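Local coordinates for STM4351 (Salmonella enterica, PDB 2Y7I), which binds arginine with high specificity in the periplasm, as a solute-binding protein of family 3 that probably serves arginine uptake, at residues G120-Q132 against D178-G190. Residues are numbered along the deposited sequence; the frame is centred on the assembly and turned at random.
Sequences GTTHQRYLQDKQQ and DERASDPDYYGKG. With ARG (arginine), chain C; ACT (acetate ion), chain G.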
ATOM      1  N   GLY A 120     -17.613   7.680 -21.347  1.00 16.03           N
ATOM      2  CA  GLY A 120     -17.515   6.445 -20.550  1.00 15.97           C
ATOM      3  C   GLY A 120     -17.112   6.604 -19.091  1.00 15.57           C
ATOM      4  O   GLY A 120     -17.042   5.607 -18.344  1.00 15.21           O
ATOM      5  N   THR A 121     -16.894   7.849 -18.670  1.00 14.73           N
ATOM      6  CA  THR A 121     -16.366   8.132 -17.325  1.00 13.50           C
ATOM      7  C   THR A 121     -17.435   8.400 -16.264  1.00 13.44           C
ATOM      8  O   THR A 121     -18.593   8.705 -16.578  1.00 13.56           O
ATOM      9  CB  THR A 121     -15.353   9.321 -17.325  1.00 13.19           C
ATOM     10  OG1 THR A 121     -16.018  10.539 -17.698  1.00 12.91           O
ATOM     11  CG2 THR A 121     -14.214   9.044 -18.274  1.00 13.68           C
ATOM     12  N   THR A 122     -17.010   8.304 -15.007  1.00 12.82           N
ATOM     13  CA  THR A 122     -17.790   8.775 -13.857  1.00 13.05           C
ATOM     14  C   THR A 122     -18.183  10.232 -14.051  1.00 12.83           C
ATOM     15  O   THR A 122     -19.305  10.633 -13.740  1.00 13.43           O
ATOM     16  CB  THR A 122     -16.944   8.687 -12.575  1.00 12.62           C
ATOM     17  OG1 THR A 122     -15.669   9.275 -12.833  1.00 12.05           O
ATOM     18  CG2 THR A 122     -16.725   7.228 -12.178  1.00 11.54           C
ATOM     19  N   HIS A 123     -17.245  11.020 -14.565  1.00 12.52           N
ATOM     20  CA  HIS A 123     -17.452  12.446 -14.743  1.00 12.79           C
ATOM     21  C   HIS A 123     -18.579  12.735 -15.708  1.00 13.38           C
ATOM     22  O   HIS A 123     -19.385  13.640 -15.472  1.00 14.03           O
ATOM     23  CB  HIS A 123     -16.155  13.109 -15.205  1.00 12.06           C
ATOM     24  CG  HIS A 123     -14.967  12.680 -14.414  1.00 12.87           C
ATOM     25  ND1 HIS A 123     -14.887  12.852 -13.047  1.00 11.87           N
ATOM     26  CD2 HIS A 123     -13.829  12.042 -14.783  1.00 11.68           C
ATOM     27  CE1 HIS A 123     -13.739  12.361 -12.612  1.00 10.76           C
ATOM     28  NE2 HIS A 123     -13.083  11.861 -13.642  1.00 10.81           N
ATOM     29  N   GLN A 124     -18.645  11.961 -16.790  1.00 13.63           N
ATOM     30  CA  GLN A 124     -19.704  12.121 -17.767  1.00 14.39           C
ATOM     31  C   GLN A 124     -21.058  11.831 -17.123  1.00 15.63           C
ATOM     32  O   GLN A 124     -22.004  12.600 -17.291  1.00 15.07           O
ATOM     33  CB  GLN A 124     -19.472  11.196 -18.967  1.00 14.73           C
ATOM     34  CG  GLN A 124     -20.619  11.180 -19.974  1.00 15.87           C
ATOM     35  CD  GLN A 124     -20.282  10.342 -21.206  1.00 16.84           C
ATOM     36  OE1 GLN A 124     -20.029   9.136 -21.105  1.00 17.53           O
ATOM     37  NE2 GLN A 124     -20.288  10.983 -22.375  1.00 17.74           N
ATOM     38  N   ARG A 125     -21.137  10.735 -16.369  1.00 16.04           N
ATOM     39  CA  ARG A 125     -22.393  10.335 -15.741  1.00 17.46           C
ATOM     40  C   ARG A 125     -22.827  11.363 -14.695  1.00 17.52           C
ATOM     41  O   ARG A 125     -23.996  11.776 -14.673  1.00 18.12           O
ATOM     42  CB  ARG A 125     -22.293   8.930 -15.137  1.00 18.22           C
ATOM     43  CG  ARG A 125     -23.648   8.338 -14.761  1.00 22.12           C
ATOM     44  CD  ARG A 125     -23.549   6.852 -14.390  1.00 26.17           C
ATOM     45  NE  ARG A 125     -22.993   6.619 -13.052  1.00 27.01           N
ATOM     46  CZ  ARG A 125     -23.711   6.560 -11.932  1.00 29.21           C
ATOM     47  NH1 ARG A 125     -25.027   6.742 -11.960  1.00 28.90           N
ATOM     48  NH2 ARG A 125     -23.106   6.324 -10.771  1.00 29.57           N
ATOM     49  N   TYR A 126     -21.884  11.792 -13.856  1.00 16.15           N
ATOM     50  CA  TYR A 126     -22.169  12.828 -12.864  1.00 16.62           C
ATOM     51  C   TYR A 126     -22.744  14.098 -13.485  1.00 17.03           C
ATOM     52  O   TYR A 126     -23.792  14.572 -13.033  1.00 17.54           O
ATOM     53  CB  TYR A 126     -20.957  13.173 -11.969  1.00 15.68           C
ATOM     54  CG  TYR A 126     -21.267  14.354 -11.073  1.00 17.05           C
ATOM     55  CD1 TYR A 126     -22.050  14.205  -9.924  1.00 18.92           C
ATOM     56  CD2 TYR A 126     -20.843  15.630 -11.416  1.00 18.23           C
ATOM     57  CE1 TYR A 126     -22.370  15.299  -9.122  1.00 20.38           C
ATOM     58  CE2 TYR A 126     -21.159  16.728 -10.628  1.00 19.00           C
ATOM     59  CZ  TYR A 126     -21.925  16.556  -9.490  1.00 19.79           C
ATOM     60  OH  TYR A 126     -22.233  17.649  -8.723  1.00 21.65           O
ATOM     61  N   LEU A 127     -22.057  14.666 -14.485  1.00 16.66           N
ATOM     62  CA  LEU A 127     -22.535  15.920 -15.096  1.00 17.96           C
ATOM     63  C   LEU A 127     -23.887  15.762 -15.768  1.00 18.70           C
ATOM     64  O   LEU A 127     -24.747  16.647 -15.663  1.00 18.95           O
ATOM     65  CB  LEU A 127     -21.551  16.479 -16.114  1.00 17.53           C
ATOM     66  CG  LEU A 127     -20.520  17.565 -15.799  1.00 19.95           C
ATOM     67  CD1 LEU A 127     -20.440  18.499 -17.021  1.00 20.32           C
ATOM     68  CD2 LEU A 127     -20.782  18.387 -14.530  1.00 20.37           C
ATOM     69  N   GLN A 128     -24.067  14.643 -16.470  1.00 18.98           N
ATOM     70  CA  GLN A 128     -25.336  14.369 -17.158  1.00 20.54           C
ATOM     71  C   GLN A 128     -26.499  14.262 -16.185  1.00 21.43           C
ATOM     72  O   GLN A 128     -27.604  14.712 -16.486  1.00 22.11           O
ATOM     73  CB  GLN A 128     -25.233  13.097 -18.021  1.00 21.04           C
ATOM     74  CG  GLN A 128     -24.510  13.345 -19.345  1.00 22.31           C
ATOM     75  CD  GLN A 128     -24.221  12.080 -20.150  1.00 25.05           C
ATOM     76  OE1 GLN A 128     -23.635  12.151 -21.238  1.00 26.11           O
ATOM     77  NE2 GLN A 128     -24.606  10.928 -19.619  1.00 23.37           N
ATOM     78  N   ASP A 129     -26.246  13.663 -15.022  1.00 20.84           N
ATOM     79  CA  ASP A 129     -27.305  13.411 -14.048  1.00 22.03           C
ATOM     80  C   ASP A 129     -27.562  14.575 -13.122  1.00 22.22           C
ATOM     81  O   ASP A 129     -28.721  14.910 -12.860  1.00 23.47           O
ATOM     82  CB  ASP A 129     -26.975  12.197 -13.191  1.00 21.87           C
ATOM     83  CG  ASP A 129     -27.045  10.905 -13.959  1.00 22.71           C
ATOM     84  OD1 ASP A 129     -27.535  10.910 -15.105  1.00 22.85           O
ATOM     85  OD2 ASP A 129     -26.596   9.881 -13.412  1.00 23.35           O
ATOM     86  N   LYS A 130     -26.480  15.170 -12.622  1.00 20.89           N
ATOM     87  CA  LYS A 130     -26.551  16.077 -11.484  1.00 21.19           C
ATOM     88  C   LYS A 130     -26.281  17.542 -11.816  1.00 20.67           C
ATOM     89  O   LYS A 130     -26.470  18.407 -10.969  1.00 20.97           O
ATOM     90  CB  LYS A 130     -25.616  15.598 -10.360  1.00 20.86           C
ATOM     91  CG  LYS A 130     -25.910  14.171  -9.849  1.00 22.13           C
ATOM     92  CD  LYS A 130     -27.314  14.062  -9.306  1.00 26.17           C
ATOM     93  CE  LYS A 130     -27.547  12.759  -8.568  1.00 28.56           C
ATOM     94  NZ  LYS A 130     -28.956  12.722  -8.102  1.00 33.17           N
ATOM     95  N   GLN A 131     -25.856  17.821 -13.043  1.00 19.87           N
ATOM     96  CA  GLN A 131     -25.603  19.196 -13.450  1.00 19.80           C
ATOM     97  C   GLN A 131     -26.176  19.466 -14.835  1.00 20.18           C
ATOM     98  O   GLN A 131     -25.455  19.851 -15.759  1.00 19.65           O
ATOM     99  CB  GLN A 131     -24.103  19.520 -13.406  1.00 18.55           C
ATOM    100  CG  GLN A 131     -23.444  19.356 -12.041  1.00 19.67           C
ATOM    101  CD  GLN A 131     -23.925  20.353 -11.001  1.00 20.97           C
ATOM    102  OE1 GLN A 131     -24.549  21.376 -11.322  1.00 22.39           O
ATOM    103  NE2 GLN A 131     -23.613  20.072  -9.745  1.00 20.94           N
ATOM    104  N   GLN A 132     -27.489  19.313 -14.952  1.00 21.55           N
ATOM    105  CA  GLN A 132     -28.148  19.322 -16.253  1.00 22.50           C
ATOM    106  C   GLN A 132     -28.231  20.677 -16.949  1.00 22.74           C
ATOM    107  O   GLN A 132     -28.528  20.734 -18.141  1.00 23.09           O
ATOM    108  CB  GLN A 132     -29.527  18.672 -16.148  1.00 23.98           C
ATOM    109  CG  GLN A 132     -29.436  17.237 -15.646  1.00 25.00           C
ATOM    110  CD  GLN A 132     -30.749  16.494 -15.713  1.00 28.63           C
ATOM    111  OE1 GLN A 132     -31.799  17.086 -15.939  1.00 29.83           O
ATOM    112  NE2 GLN A 132     -30.692  15.176 -15.529  1.00 30.14           N
ATOM    113  N   ASP A 178     -13.455  26.315  -7.587  1.00 17.21           N
ATOM    114  CA  ASP A 178     -13.674  26.147  -6.151  1.00 18.22           C
ATOM    115  C   ASP A 178     -14.607  24.977  -5.799  1.00 17.92           C
ATOM    116  O   ASP A 178     -14.274  24.167  -4.923  1.00 18.39           O
ATOM    117  CB  ASP A 178     -14.127  27.450  -5.489  1.00 19.17           C
ATOM    118  CG  ASP A 178     -12.975  28.431  -5.281  1.00 19.70           C
ATOM    119  OD1 ASP A 178     -11.807  27.985  -5.313  1.00 20.15           O
ATOM    120  OD2 ASP A 178     -13.231  29.644  -5.082  1.00 19.83           O
ATOM    121  N   GLU A 179     -15.755  24.882  -6.466  1.00 17.54           N
ATOM    122  CA  GLU A 179     -16.692  23.809  -6.142  1.00 17.83           C
ATOM    123  C   GLU A 179     -16.234  22.507  -6.784  1.00 17.59           C
ATOM    124  O   GLU A 179     -16.065  22.441  -8.000  1.00 16.84           O
ATOM    125  CB  GLU A 179     -18.131  24.134  -6.579  1.00 17.78           C
ATOM    126  CG  GLU A 179     -19.128  23.049  -6.133  1.00 17.54           C
ATOM    127  CD  GLU A 179     -20.567  23.296  -6.542  1.00 17.77           C
ATOM    128  OE1 GLU A 179     -20.866  24.299  -7.235  1.00 18.41           O
ATOM    129  OE2 GLU A 179     -21.416  22.460  -6.169  1.00 18.68           O
ATOM    130  N   ARG A 180     -16.062  21.481  -5.953  1.00 18.18           N
ATOM    131  CA  ARG A 180     -15.714  20.153  -6.418  1.00 18.55           C
ATOM    132  C   ARG A 180     -16.935  19.239  -6.391  1.00 18.75           C
ATOM    133  O   ARG A 180     -17.954  19.570  -5.779  1.00 19.15           O
ATOM    134  CB  ARG A 180     -14.601  19.576  -5.544  1.00 19.04           C
ATOM    135  CG  ARG A 180     -13.385  20.484  -5.508  1.00 20.94           C
ATOM    136  CD  ARG A 180     -12.191  19.835  -4.856  1.00 23.74           C
ATOM    137  NE  ARG A 180     -11.043  20.733  -4.924  1.00 25.78           N
ATOM    138  CZ  ARG A 180      -9.776  20.347  -4.810  1.00 28.94           C
ATOM    139  NH1 ARG A 180      -9.474  19.061  -4.620  1.00 28.92           N
ATOM    140  NH2 ARG A 180      -8.810  21.252  -4.880  1.00 31.06           N
ATOM    141  N   ALA A 181     -16.819  18.094  -7.052  1.00 18.37           N
ATOM    142  CA  ALA A 181     -17.889  17.092  -7.080  1.00 19.11           C
ATOM    143  C   ALA A 181     -17.416  15.855  -6.339  1.00 19.65           C
ATOM    144  O   ALA A 181     -16.358  15.304  -6.652  1.00 19.33           O
ATOM    145  CB  ALA A 181     -18.260  16.739  -8.510  1.00 18.26           C
ATOM    146  N   SER A 182     -18.203  15.425  -5.361  0.70 20.78           N
ATOM    147  CA  SER A 182     -17.817  14.321  -4.492  0.70 21.65           C
ATOM    148  C   SER A 182     -18.931  13.299  -4.292  0.70 21.81           C
ATOM    149  O   SER A 182     -18.696  12.247  -3.681  0.70 21.91           O
ATOM    150  CB  SER A 182     -17.356  14.858  -3.129  0.70 22.54           C
ATOM    151  OG  SER A 182     -16.039  15.376  -3.210  0.70 24.24           O
ATOM    152  N   ASP A 183     -20.125  13.612  -4.807  1.00 21.93           N
ATOM    153  CA  ASP A 183     -21.340  12.787  -4.606  1.00 22.81           C
ATOM    154  C   ASP A 183     -20.997  11.291  -4.571  1.00 22.75           C
ATOM    155  O   ASP A 183     -20.513  10.752  -5.571  1.00 21.99           O
ATOM    156  CB  ASP A 183     -22.371  13.100  -5.706  1.00 23.32           C
ATOM    157  CG  ASP A 183     -23.713  12.383  -5.506  1.00 25.15           C
ATOM    158  OD1 ASP A 183     -23.765  11.314  -4.856  1.00 25.81           O
ATOM    159  OD2 ASP A 183     -24.732  12.888  -6.023  1.00 27.55           O
ATOM    160  N   PRO A 184     -21.219  10.623  -3.418  1.00 23.74           N
ATOM    161  CA  PRO A 184     -20.763   9.228  -3.318  1.00 23.99           C
ATOM    162  C   PRO A 184     -21.580   8.210  -4.131  1.00 24.12           C
ATOM    163  O   PRO A 184     -21.214   7.040  -4.182  1.00 24.37           O
ATOM    164  CB  PRO A 184     -20.838   8.937  -1.815  1.00 25.17           C
ATOM    165  CG  PRO A 184     -21.867   9.884  -1.295  1.00 26.40           C
ATOM    166  CD  PRO A 184     -21.738  11.127  -2.128  1.00 24.88           C
ATOM    167  N   ASP A 185     -22.673   8.646  -4.749  1.00 24.93           N
ATOM    168  CA  ASP A 185     -23.359   7.833  -5.757  1.00 25.44           C
ATOM    169  C   ASP A 185     -22.501   7.710  -7.022  1.00 24.06           C
ATOM    170  O   ASP A 185     -22.710   6.800  -7.833  1.00 23.95           O
ATOM    171  CB  ASP A 185     -24.723   8.438  -6.116  1.00 26.74           C
ATOM    172  CG  ASP A 185     -25.759   8.244  -5.032  1.00 29.83           C
ATOM    173  OD1 ASP A 185     -25.595   7.345  -4.177  1.00 32.47           O
ATOM    174  OD2 ASP A 185     -26.753   8.998  -5.036  1.00 32.94           O
ATOM    175  N   TYR A 186     -21.526   8.616  -7.166  1.00 22.18           N
ATOM    176  CA  TYR A 186     -20.701   8.729  -8.369  1.00 21.02           C
ATOM    177  C   TYR A 186     -19.204   8.567  -8.101  1.00 20.18           C
ATOM    178  O   TYR A 186     -18.479   8.019  -8.929  1.00 20.32           O
ATOM    179  CB  TYR A 186     -20.973  10.077  -9.071  1.00 20.50           C
ATOM    180  CG  TYR A 186     -22.407  10.190  -9.538  1.00 20.96           C
ATOM    181  CD1 TYR A 186     -23.405  10.646  -8.682  1.00 20.81           C
ATOM    182  CD2 TYR A 186     -22.771   9.797 -10.829  1.00 21.41           C
ATOM    183  CE1 TYR A 186     -24.734  10.715  -9.090  1.00 23.56           C
ATOM    184  CE2 TYR A 186     -24.098   9.877 -11.249  1.00 22.87           C
ATOM    185  CZ  TYR A 186     -25.070  10.336 -10.373  1.00 23.34           C
ATOM    186  OH  TYR A 186     -26.380  10.402 -10.784  1.00 25.36           O
ATOM    187  N   TYR A 187     -18.756   9.022  -6.936  1.00 19.89           N
ATOM    188  CA  TYR A 187     -17.326   9.153  -6.641  1.00 19.22           C
ATOM    189  C   TYR A 187     -16.924   8.458  -5.345  1.00 20.10           C
ATOM    190  O   TYR A 187     -17.757   8.214  -4.500  1.00 21.18           O
ATOM    191  CB  TYR A 187     -16.951  10.639  -6.571  1.00 18.66           C
ATOM    192  CG  TYR A 187     -17.069  11.342  -7.915  1.00 17.25           C
ATOM    193  CD1 TYR A 187     -16.210  11.018  -8.961  1.00 16.10           C
ATOM    194  CD2 TYR A 187     -18.033  12.325  -8.132  1.00 16.38           C
ATOM    195  CE1 TYR A 187     -16.303  11.637 -10.203  1.00 15.27           C
ATOM    196  CE2 TYR A 187     -18.150  12.957  -9.372  1.00 15.02           C
ATOM    197  CZ  TYR A 187     -17.270  12.606 -10.403  1.00 15.75           C
ATOM    198  OH  TYR A 187     -17.352  13.216 -11.628  1.00 15.29           O
ATOM    199  N   GLY A 188     -15.641   8.143  -5.201  1.00 20.18           N
ATOM    200  CA  GLY A 188     -15.147   7.533  -3.971  1.00 21.04           C
ATOM    201  C   GLY A 188     -14.963   6.026  -4.035  1.00 21.32           C
ATOM    202  O   GLY A 188     -14.480   5.427  -3.075  1.00 21.40           O
ATOM    203  N   LYS A 189     -15.372   5.406  -5.142  1.00 20.99           N
ATOM    204  CA  LYS A 189     -15.067   3.995  -5.368  1.00 21.74           C
ATOM    205  C   LYS A 189     -13.596   3.921  -5.753  1.00 20.97           C
ATOM    206  O   LYS A 189     -13.106   4.752  -6.530  1.00 20.97           O
ATOM    207  CB  LYS A 189     -15.962   3.389  -6.463  1.00 21.85           C
ATOM    208  CG  LYS A 189     -17.451   3.239  -6.076  1.00 24.47           C
ATOM    209  CD  LYS A 189     -17.644   2.190  -4.978  1.00 28.74           C
ATOM    210  CE  LYS A 189     -19.105   2.054  -4.565  1.00 31.79           C
ATOM    211  NZ  LYS A 189     -19.293   0.891  -3.657  1.00 34.27           N
ATOM    212  N   GLY A 190     -12.880   2.953  -5.201  1.00 20.94           N
ATOM    213  CA  GLY A 190     -11.428   2.874  -5.424  1.00 19.42           C
ATOM    214  C   GLY A 190     -11.090   2.552  -6.863  1.00 17.94           C
ATOM    215  O   GLY A 190     -11.967   2.175  -7.637  1.00 17.89           O
TER
HETATM  216  N   ARG C1245     -11.578   8.022 -12.897  1.00 13.25           N
HETATM  217  CA  ARG C1245     -12.540   8.334 -13.999  1.00 13.72           C
HETATM  218  C   ARG C1245     -13.431   7.126 -14.261  1.00 13.54           C
HETATM  219  O   ARG C1245     -14.274   7.163 -15.155  1.00 12.77           O
HETATM  220  CB  ARG C1245     -11.797   8.738 -15.289  1.00 13.75           C
HETATM  221  CG  ARG C1245     -10.754   7.710 -15.763  1.00 14.85           C
HETATM  222  CD  ARG C1245     -10.146   8.072 -17.116  1.00 15.37           C
HETATM  223  NE  ARG C1245      -8.946   7.266 -17.358  1.00 12.96           N
HETATM  224  CZ  ARG C1245      -8.198   7.317 -18.458  1.00 12.44           C
HETATM  225  NH1 ARG C1245      -8.504   8.135 -19.467  1.00 12.54           N
HETATM  226  NH2 ARG C1245      -7.138   6.541 -18.550  1.00 13.45           N
HETATM  227  OXT ARG C1245     -13.305   6.079 -13.598  1.00 13.15           O
HETATM  228  C   ACT G1249     -20.117   4.706 -14.226  1.00 25.58           C
HETATM  229  O   ACT G1249     -19.869   3.494 -14.388  1.00 25.00           O
HETATM  230  OXT ACT G1249     -20.682   5.014 -13.146  1.00 25.78           O
HETATM  231  CH3 ACT G1249     -19.746   5.727 -15.260  1.00 25.35           C
HETATM  232  O   HOH W   1     -20.329   6.557 -10.772  1.00 36.11           O
HETATM  233  O   HOH W   2     -23.667  21.885  -7.404  1.00 25.15           O
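Tyr126 presents the edge of its ring to the face of Tyr186 in a T-shaped pair, centroids 5.6 Å apart and planes at 80°. With CG anti to the backbone N (chi1 174°), the Tyr126 ring leans from helix 122-130 over the loop 178-190, where Ala181 CB sits over its face, 4.0 Å from the ring centroid, in a CH-pi contact; a methyl is small enough to let the chain pass so close. Tyr187 packs across the Tyr126 side chain at about a right angle, its CE2 against CB and CG, and sends its hydroxyl to the rim of the imidazole, Tyr187 OH lying 2.9 Å from His123 ND1. This buried aromatic cluster, backed by Phe158 of strand 156-160, is the tight part of the contact.

It adjoins the arginine pocket of this periplasmic binding protein. Thr121 N-caps the helix, accepting from Gln124 N, and at this N-terminus Thr122 N donates to the ligand carboxylate (Thr122 N to arginine O, 3.0 Å), where the helix dipole would favour a negative group. His123 NE2 bonds Asp160, itself a ligand-binding residue, so the imidazole is held at both nitrogens.

Toward solvent the grip becomes polar and looser. Tyr186 CE2 sits over the face of the Arg125 guanidinium, 3.3 Å from Arg125 NH1. Arg125 NE reaches an acetate ion, probably from the crystallisation liquor, and the bond from Arg125 NH2 to Asp185 O is weak. Tyr186 OH gives a firmer bond, 2.7 Å to Asp129 OD2 on the anti side, while the long, bent Lys130 chain runs along the ring's rim, its CE 3.4 Å from Tyr186 OH.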